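Local coordinates for protein Cyclo(L-leucyl-L-phenylalanyl) synthase (Streptomyces noursei, PDB 3OQV) that uses aminoacyl-tRNAs as activated substrates to form cyclodipeptides, including cyclo(L-leucyl-L-phenylalanyl), without ATP, on the pathway to the antibacterial albonoursin, at residues A[197-202]-A[224-229]; A[34-39]-A[62-67]; A[126-131]-A[179-184]. One frame throughout, in Å; residues are numbered along the deposited sequence. Where two conformers were deposited one is given.

Along the chain contact 2 closes first, contact 3 next and contact 1 last, so the three follow in series. Contacts 1 and 2 belong to one parallel five-stranded sheet, in which strands 29-37 and 198-202 are neighbours; their centres are about 13 Å apart. Contact 3 lies beside that sheet, its centre about 14 Å from contact 2 and about 16 Å from contact 1, and helix 169-193, which carries 179-184, precedes strand 198-202 in the chain. Contacts 2 and 3 touch where Val67 CG2 meets Glu182 OE2 at 3.3 Å, and both reach the bound dithiane diol. Sheet and helix thus meet at the pocket, with Leu200 of contact 1 about 4 Å from the ligand by nearest atoms.

Contact 1 (A[197-202]-A[224-229]); sequences SSVLCY and GQAYVV
The phenol ring of Tyr202 lies against the backbone of Val229: the CA of Val229 stands over one face, 3.8 Å from the ring centroid and 16° off the normal, a CH-pi contact. At the ring edge, in its plane, are the carbonyl carbon of Tyr227 and Leu200 O. This fold-back follows from a chi1 of 69°, which sets CG between the backbone N and the carbonyl carbon and brings CE2 within 3.8 Å of Tyr227 CB. A water bridges Tyr202 OH, Tyr227 O and Val229 N. The Tyr227 ring meets Leu200 obliquely, CD1 lying 3.9 Å from Leu200 CB.

Five backbone hydrogen bonds alternate between the strands, the first from Ser198 N to Gly224 O and the last from Tyr202 N to Val228 O. Ala226 O takes two donors from opposite faces of its plane: Leu200 N at 2.8 Å and the amide of Gln225, NE2 at 3.1 Å, while Gln225 OE1 turns to Ser189 N. On the other side of the sheet Val199 CG1 and Val228 CG2 press tightly, 3.3 Å apart.

The alternating bonds and the 30° between strand directions mark neighbouring parallel strands at one border of a Rossmann-fold sheet, bearing Leu200, essential for specificity, and Tyr202, a probable substrate-binding residue.

Contact 2 (A[34-39]-A[62-67]); sequences IGISAG and TDVVYV. With DTD (dithiane diol), chain B.
Ile34 N donates to Asp63 O at 2.9 Å with an N-H...O angle of 172°, the first of four backbone hydrogen bonds between 34-39 and 62-67; Val65 N then bonds Ile34 O, Ile36 N bonds Val65 O, and Val67 N bonds Ile36 O, the alternation that defines parallel strands. CA-H...O contacts fill the gaps, the shortest from Tyr66 CA to Ile36 O at 3.2 Å. Beyond this ladder, a water joins Ala38 N to Val67 O.

The strands are the first and last elements of a right-handed beta-alpha-beta crossover of the Rossmann fold, connected through helix 45-58.

Apolar contacts lie on the face bearing Ile34, Ile36 and Val64. Ile36 CD1 meets Val64 CG1 at 3.5 Å; the Val64 chi1 of -175° places this methyl anti to its own backbone N, on the Ile36 side. Nearer the strand start, Ile34 CD1 meets Thr62 CG2 at 3.9 Å. Helix 45-58 packs on this face through Leu52, and helix 82-107 through Leu96.

Ligand contacts belong to the other face. Dithiane diol C4 sits 3.5 Å from Gly35 CA and 3.7 Å from Val67 CG2. Ser37, the inferred nucleophile, borders the same pocket, and its OG has a weak hydrogen bond from Asn40 N.

Contact 3 (A[126-131]-A[179-184]); sequences PEYRAV and VLAEAP. With DTD (dithiane diol), chain B.
Pro184, Tyr128 and Val131 hold most of this contact, a helix-helix packing in the Rossmann-like cyclodipeptide synthase fold that sets the start of helix 126-141 across the middle of helix 169-193. The short axes cross at 111° and come no closer than 9.7 Å, so the two backbones stay apart, and side chains of 126-131 reach across to side chains and backbone of 179-184.

Pro184 has the largest buried area. Its CB is directed toward helix 126-141, and the ring offers different carbons to two neighbours: CG meets Tyr128 CE1 at 3.6 Å, an oblique approach, while CB meets Val131 CG1, also at 3.6 Å. Helix 169-193 is kinked here, since the proline N makes no bond to the preceding turn. Arg132 and Thr135 of helix 126-141 also touch this proline.

Val131 presents a single methyl. With chi1 at 174°, CG1 is anti to the backbone N and meets Pro184 obliquely, 3.6 Å from its CA as well; Asp188 and Val192 continue this packing along helix 169-193.

The other face of 179-184 looks into the active site. Glu182, proposed by similarity to be critical for catalysis, has its CB directed away from 126-131, and its OE2 lies 3.6 Å from dithiane diol C4.

Tyr128 combines apolar and polar contact. Its chi1 of 171° swings the ring out past Pro184 to the turn at Ala181. The hydroxyl is shared among several partners, since Arg132 NH1 and Gln123 NE2 also bond it; across the contact, Tyr128 OH donates to Ala181 O at 2.7 Å, with that oxygen in the plane of the ring.

Contact 1 (A[197-202]-A[224-229])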
# COMPACT_ATOMS: atom_id res chain seq x y z
N SER A 197 -6.84 15.73 -6.07
CA SER A 197 -6.36 15.43 -4.72
C SER A 197 -6.66 13.98 -4.39
O SER A 197 -7.58 13.38 -4.94
CB SER A 197 -7.02 16.34 -3.68
OG SER A 197 -8.40 16.01 -3.51
N SER A 198 -5.87 13.41 -3.49
CA SER A 198 -6.06 12.02 -3.10
C SER A 198 -5.75 11.83 -1.62
O SER A 198 -4.78 12.38 -1.10
CB SER A 198 -5.19 11.08 -3.94
OG SER A 198 -5.44 9.72 -3.60
N VAL A 199 -6.63 11.11 -0.94
CA VAL A 199 -6.41 10.78 0.46
C VAL A 199 -5.98 9.33 0.57
O VAL A 199 -6.72 8.42 0.22
CB VAL A 199 -7.70 11.01 1.27
CG1 VAL A 199 -7.59 10.34 2.64
CG2 VAL A 199 -7.96 12.52 1.42
N LEU A 200 -4.75 9.12 1.02
CA LEU A 200 -4.27 7.80 1.36
C LEU A 200 -4.78 7.39 2.76
O LEU A 200 -4.43 8.01 3.77
CB LEU A 200 -2.73 7.80 1.32
CG LEU A 200 -2.02 6.45 1.43
CD1 LEU A 200 -0.60 6.58 0.90
CD2 LEU A 200 -2.00 5.98 2.88
N CYS A 201 -5.62 6.35 2.81
CA CYS A 201 -6.14 5.87 4.09
C CYS A 201 -5.18 4.86 4.68
O CYS A 201 -4.79 3.90 4.02
CB CYS A 201 -7.51 5.22 3.91
SG CYS A 201 -8.68 6.26 3.02
N TYR A 202 -4.72 5.11 5.91
CA TYR A 202 -3.76 4.21 6.54
C TYR A 202 -4.20 3.86 7.97
O TYR A 202 -4.86 4.65 8.64
CB TYR A 202 -2.36 4.81 6.52
CG TYR A 202 -2.20 6.02 7.43
CD1 TYR A 202 -1.71 5.88 8.72
CD2 TYR A 202 -2.50 7.31 6.97
CE1 TYR A 202 -1.55 6.98 9.56
CE2 TYR A 202 -2.36 8.43 7.81
CZ TYR A 202 -1.87 8.25 9.10
OH TYR A 202 -1.74 9.31 9.95
N GLY A 224 -2.00 18.13 -3.23
CA GLY A 224 -3.23 17.36 -3.29
C GLY A 224 -3.09 16.03 -2.56
O GLY A 224 -4.08 15.37 -2.28
N GLN A 225 -1.86 15.64 -2.25
CA GLN A 225 -1.65 14.36 -1.56
C GLN A 225 -1.97 14.53 -0.08
O GLN A 225 -1.42 15.41 0.56
CB GLN A 225 -0.22 13.86 -1.73
CG GLN A 225 0.05 12.52 -1.03
CD GLN A 225 -0.68 11.36 -1.69
OE1 GLN A 225 -0.40 11.02 -2.84
NE2 GLN A 225 -1.64 10.77 -0.98
N ALA A 226 -2.84 13.69 0.46
CA ALA A 226 -3.11 13.71 1.91
C ALA A 226 -3.08 12.29 2.49
O ALA A 226 -3.10 11.30 1.74
CB ALA A 226 -4.45 14.34 2.17
N TYR A 227 -2.98 12.20 3.81
CA TYR A 227 -2.83 10.92 4.49
C TYR A 227 -3.75 10.92 5.71
O TYR A 227 -3.52 11.67 6.66
CB TYR A 227 -1.39 10.75 4.98
CG TYR A 227 -0.32 10.97 3.94
CD1 TYR A 227 0.06 9.94 3.08
CD2 TYR A 227 0.29 12.21 3.80
CE1 TYR A 227 1.05 10.14 2.14
CE2 TYR A 227 1.29 12.42 2.85
CZ TYR A 227 1.66 11.37 2.02
OH TYR A 227 2.64 11.56 1.09
N VAL A 228 -4.79 10.10 5.67
CA VAL A 228 -5.84 10.17 6.68
C VAL A 228 -5.85 8.87 7.47
O VAL A 228 -5.94 7.78 6.88
CB VAL A 228 -7.22 10.43 6.05
CG1 VAL A 228 -8.33 10.23 7.06
CG2 VAL A 228 -7.27 11.87 5.51
N VAL A 229 -5.60 8.97 8.78
CA VAL A 229 -5.55 7.78 9.62
C VAL A 229 -6.96 7.23 9.83
O VAL A 229 -7.90 7.99 10.05
CB VAL A 229 -4.85 8.03 10.98
CG1 VAL A 229 -5.60 9.07 11.82
CG2 VAL A 229 -4.70 6.70 11.74
O HOH W 1 -3.57 8.68 -1.88
O HOH W 2 -3.74 11.53 9.28

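Contact 2 (A[34-39]-A[62-67])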
# COMPACT_ATOMS: atom_id res chain seq x y z
N ILE A 34 -7.19 3.17 -0.94
CA ILE A 34 -7.07 2.12 0.07
C ILE A 34 -6.07 1.08 -0.38
O ILE A 34 -6.34 0.32 -1.32
CB ILE A 34 -8.41 1.40 0.27
CG1 ILE A 34 -9.47 2.38 0.78
CG2 ILE A 34 -8.24 0.23 1.25
CD1 ILE A 34 -10.91 1.87 0.64
N GLY A 35 -4.87 1.13 0.20
CA GLY A 35 -3.81 0.20 -0.16
C GLY A 35 -3.85 -0.97 0.79
O GLY A 35 -4.02 -0.79 2.00
N ILE A 36 -3.81 -2.18 0.24
CA ILE A 36 -3.98 -3.40 1.01
C ILE A 36 -2.75 -4.27 0.82
O ILE A 36 -2.53 -4.81 -0.25
CB ILE A 36 -5.23 -4.18 0.56
CG1 ILE A 36 -6.48 -3.32 0.76
CG2 ILE A 36 -5.36 -5.47 1.38
CD1 ILE A 36 -7.77 -3.94 0.30
N SER A 37 -1.91 -4.35 1.85
CA SER A 37 -0.74 -5.20 1.76
C SER A 37 -1.12 -6.62 2.16
O SER A 37 -2.06 -6.83 2.92
CB SER A 37 0.39 -4.68 2.65
OG SER A 37 0.32 -5.23 3.94
N ALA A 38 -0.40 -7.59 1.63
CA ALA A 38 -0.62 -8.98 2.00
C ALA A 38 -0.27 -9.20 3.47
O ALA A 38 -0.80 -10.11 4.11
CB ALA A 38 0.19 -9.89 1.10
N GLY A 39 0.55 -8.32 4.03
CA GLY A 39 0.87 -8.36 5.46
C GLY A 39 -0.26 -7.92 6.38
O GLY A 39 -0.48 -8.52 7.43
N THR A 62 -12.72 6.01 -5.55
CA THR A 62 -11.84 5.30 -4.62
C THR A 62 -11.08 4.24 -5.40
O THR A 62 -11.69 3.48 -6.17
CB THR A 62 -12.64 4.60 -3.49
OG1 THR A 62 -13.20 5.58 -2.62
CG2 THR A 62 -11.72 3.71 -2.66
N ASP A 63 -9.76 4.24 -5.28
CA ASP A 63 -8.97 3.12 -5.79
C ASP A 63 -8.58 2.19 -4.66
O ASP A 63 -8.23 2.64 -3.58
CB ASP A 63 -7.73 3.61 -6.54
CG ASP A 63 -8.05 4.03 -7.96
OD1 ASP A 63 -7.91 3.19 -8.88
OD2 ASP A 63 -8.48 5.18 -8.16
N VAL A 64 -8.72 0.89 -4.91
CA VAL A 64 -8.23 -0.12 -3.98
C VAL A 64 -7.09 -0.86 -4.67
O VAL A 64 -7.25 -1.37 -5.79
CB VAL A 64 -9.31 -1.14 -3.60
CG1 VAL A 64 -8.78 -2.09 -2.54
CG2 VAL A 64 -10.55 -0.44 -3.09
N VAL A 65 -5.91 -0.79 -4.07
CA VAL A 65 -4.74 -1.40 -4.68
C VAL A 65 -4.20 -2.42 -3.70
O VAL A 65 -3.88 -2.09 -2.55
CB VAL A 65 -3.67 -0.35 -5.02
CG1 VAL A 65 -2.45 -1.01 -5.66
CG2 VAL A 65 -4.27 0.72 -5.96
N TYR A 66 -4.15 -3.67 -4.13
CA TYR A 66 -3.51 -4.68 -3.32
C TYR A 66 -2.10 -4.99 -3.81
O TYR A 66 -1.82 -4.98 -5.01
CB TYR A 66 -4.39 -5.93 -3.23
CG TYR A 66 -4.58 -6.68 -4.53
CD1 TYR A 66 -3.76 -7.77 -4.84
CD2 TYR A 66 -5.64 -6.38 -5.38
CE1 TYR A 66 -3.95 -8.49 -6.00
CE2 TYR A 66 -5.85 -7.13 -6.55
CZ TYR A 66 -4.99 -8.18 -6.84
OH TYR A 66 -5.16 -8.94 -7.98
N VAL A 67 -1.17 -5.09 -2.87
CA VAL A 67 0.25 -5.10 -3.21
C VAL A 67 0.72 -6.53 -3.42
O VAL A 67 0.87 -7.29 -2.46
CB VAL A 67 1.08 -4.44 -2.12
CG1 VAL A 67 2.54 -4.34 -2.56
CG2 VAL A 67 0.53 -3.05 -1.81
S1 DTD B . 0.69 2.72 -0.16
C1 DTD B . 0.90 2.51 1.58
C2 DTD B . -0.21 1.59 2.07
O2 DTD B . -0.40 1.77 3.48
C3 DTD B . 0.14 0.14 1.73
O3 DTD B . -0.39 -0.76 2.71
C4 DTD B . -0.39 -0.23 0.35
S4 DTD B . 0.17 0.91 -0.87
O HOH W 3 2.19 -6.97 0.23

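Contact 3 (A[126-131]-A[179-184])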
# COMPACT_ATOMS: atom_id res chain seq x y z
N PRO A 126 0.92 4.21 -17.93
CA PRO A 126 1.73 5.41 -18.13
C PRO A 126 1.69 6.35 -16.92
O PRO A 126 2.71 6.93 -16.55
CB PRO A 126 1.06 6.08 -19.33
CG PRO A 126 0.55 4.93 -20.13
CD PRO A 126 0.09 3.91 -19.11
N GLU A 127 0.51 6.49 -16.31
CA GLU A 127 0.36 7.35 -15.15
C GLU A 127 1.33 6.95 -14.04
O GLU A 127 2.04 7.80 -13.49
CB GLU A 127 -1.08 7.28 -14.61
CG GLU A 127 -2.11 7.93 -15.52
CD GLU A 127 -2.80 6.93 -16.44
OE1 GLU A 127 -2.26 5.82 -16.66
OE2 GLU A 127 -3.91 7.25 -16.91
N TYR A 128 1.38 5.66 -13.74
CA TYR A 128 2.27 5.17 -12.69
C TYR A 128 3.72 5.36 -13.09
O TYR A 128 4.55 5.77 -12.29
CB TYR A 128 2.00 3.68 -12.41
CG TYR A 128 3.02 3.04 -11.48
CD1 TYR A 128 2.77 2.94 -10.12
CD2 TYR A 128 4.25 2.58 -11.96
CE1 TYR A 128 3.70 2.35 -9.25
CE2 TYR A 128 5.18 1.96 -11.11
CZ TYR A 128 4.89 1.86 -9.75
OH TYR A 128 5.80 1.30 -8.88
N ARG A 129 4.03 5.02 -14.34
CA ARG A 129 5.42 5.05 -14.81
C ARG A 129 5.99 6.46 -14.69
O ARG A 129 7.11 6.66 -14.21
CB ARG A 129 5.49 4.55 -16.27
CG ARG A 129 5.03 3.10 -16.43
CD ARG A 129 5.58 2.45 -17.70
NE ARG A 129 5.44 3.32 -18.87
CZ ARG A 129 4.49 3.19 -19.79
NH1 ARG A 129 3.59 2.22 -19.69
NH2 ARG A 129 4.45 4.03 -20.81
N ALA A 130 5.21 7.45 -15.10
CA ALA A 130 5.69 8.83 -15.08
C ALA A 130 6.05 9.25 -13.65
O ALA A 130 7.05 9.95 -13.43
CB ALA A 130 4.66 9.76 -15.68
N VAL A 131 5.24 8.84 -12.68
CA VAL A 131 5.49 9.18 -11.30
C VAL A 131 6.70 8.43 -10.79
O VAL A 131 7.53 8.99 -10.07
CB VAL A 131 4.25 8.92 -10.41
CG1 VAL A 131 4.60 9.17 -8.94
CG2 VAL A 131 3.10 9.81 -10.85
N VAL A 179 9.29 -1.20 -1.37
CA VAL A 179 8.86 0.13 -0.95
C VAL A 179 8.92 1.11 -2.12
O VAL A 179 8.00 1.91 -2.30
CB VAL A 179 9.71 0.64 0.23
CG1 VAL A 179 9.63 2.18 0.33
CG2 VAL A 179 9.27 -0.02 1.55
N LEU A 180 9.97 1.02 -2.94
CA LEU A 180 10.07 1.86 -4.13
C LEU A 180 8.94 1.62 -5.15
O LEU A 180 8.59 2.54 -5.88
CB LEU A 180 11.43 1.71 -4.82
CG LEU A 180 12.61 2.23 -4.00
CD1 LEU A 180 13.91 2.15 -4.78
CD2 LEU A 180 12.36 3.65 -3.50
N ALA A 181 8.45 0.39 -5.25
CA ALA A 181 7.26 0.10 -6.05
C ALA A 181 6.01 0.83 -5.53
O ALA A 181 5.13 1.19 -6.31
CB ALA A 181 7.01 -1.43 -6.15
N GLU A 182 5.91 0.98 -4.21
CA GLU A 182 4.75 1.61 -3.56
C GLU A 182 4.83 3.13 -3.59
O GLU A 182 3.81 3.82 -3.43
CB GLU A 182 4.67 1.15 -2.10
CG GLU A 182 4.26 -0.31 -1.93
CD GLU A 182 3.93 -0.66 -0.49
OE1 GLU A 182 4.63 -0.16 0.41
OE2 GLU A 182 2.94 -1.38 -0.24
N ALA A 183 6.03 3.65 -3.77
CA ALA A 183 6.31 5.06 -3.53
C ALA A 183 5.51 6.03 -4.41
O ALA A 183 5.09 7.08 -3.92
CB ALA A 183 7.82 5.34 -3.67
N PRO A 184 5.33 5.71 -5.71
CA PRO A 184 4.45 6.55 -6.53
C PRO A 184 3.09 6.79 -5.88
O PRO A 184 2.53 7.89 -5.98
CB PRO A 184 4.30 5.73 -7.82
CG PRO A 184 5.67 5.05 -7.94
CD PRO A 184 6.01 4.67 -6.51
S1 DTD B . 0.69 2.72 -0.16
C1 DTD B . 0.90 2.51 1.58
C2 DTD B . -0.21 1.59 2.07
O2 DTD B . -0.40 1.77 3.48
C3 DTD B . 0.14 0.14 1.73
O3 DTD B . -0.39 -0.76 2.71
C4 DTD B . -0.39 -0.23 0.35
S4 DTD B . 0.17 0.91 -0.87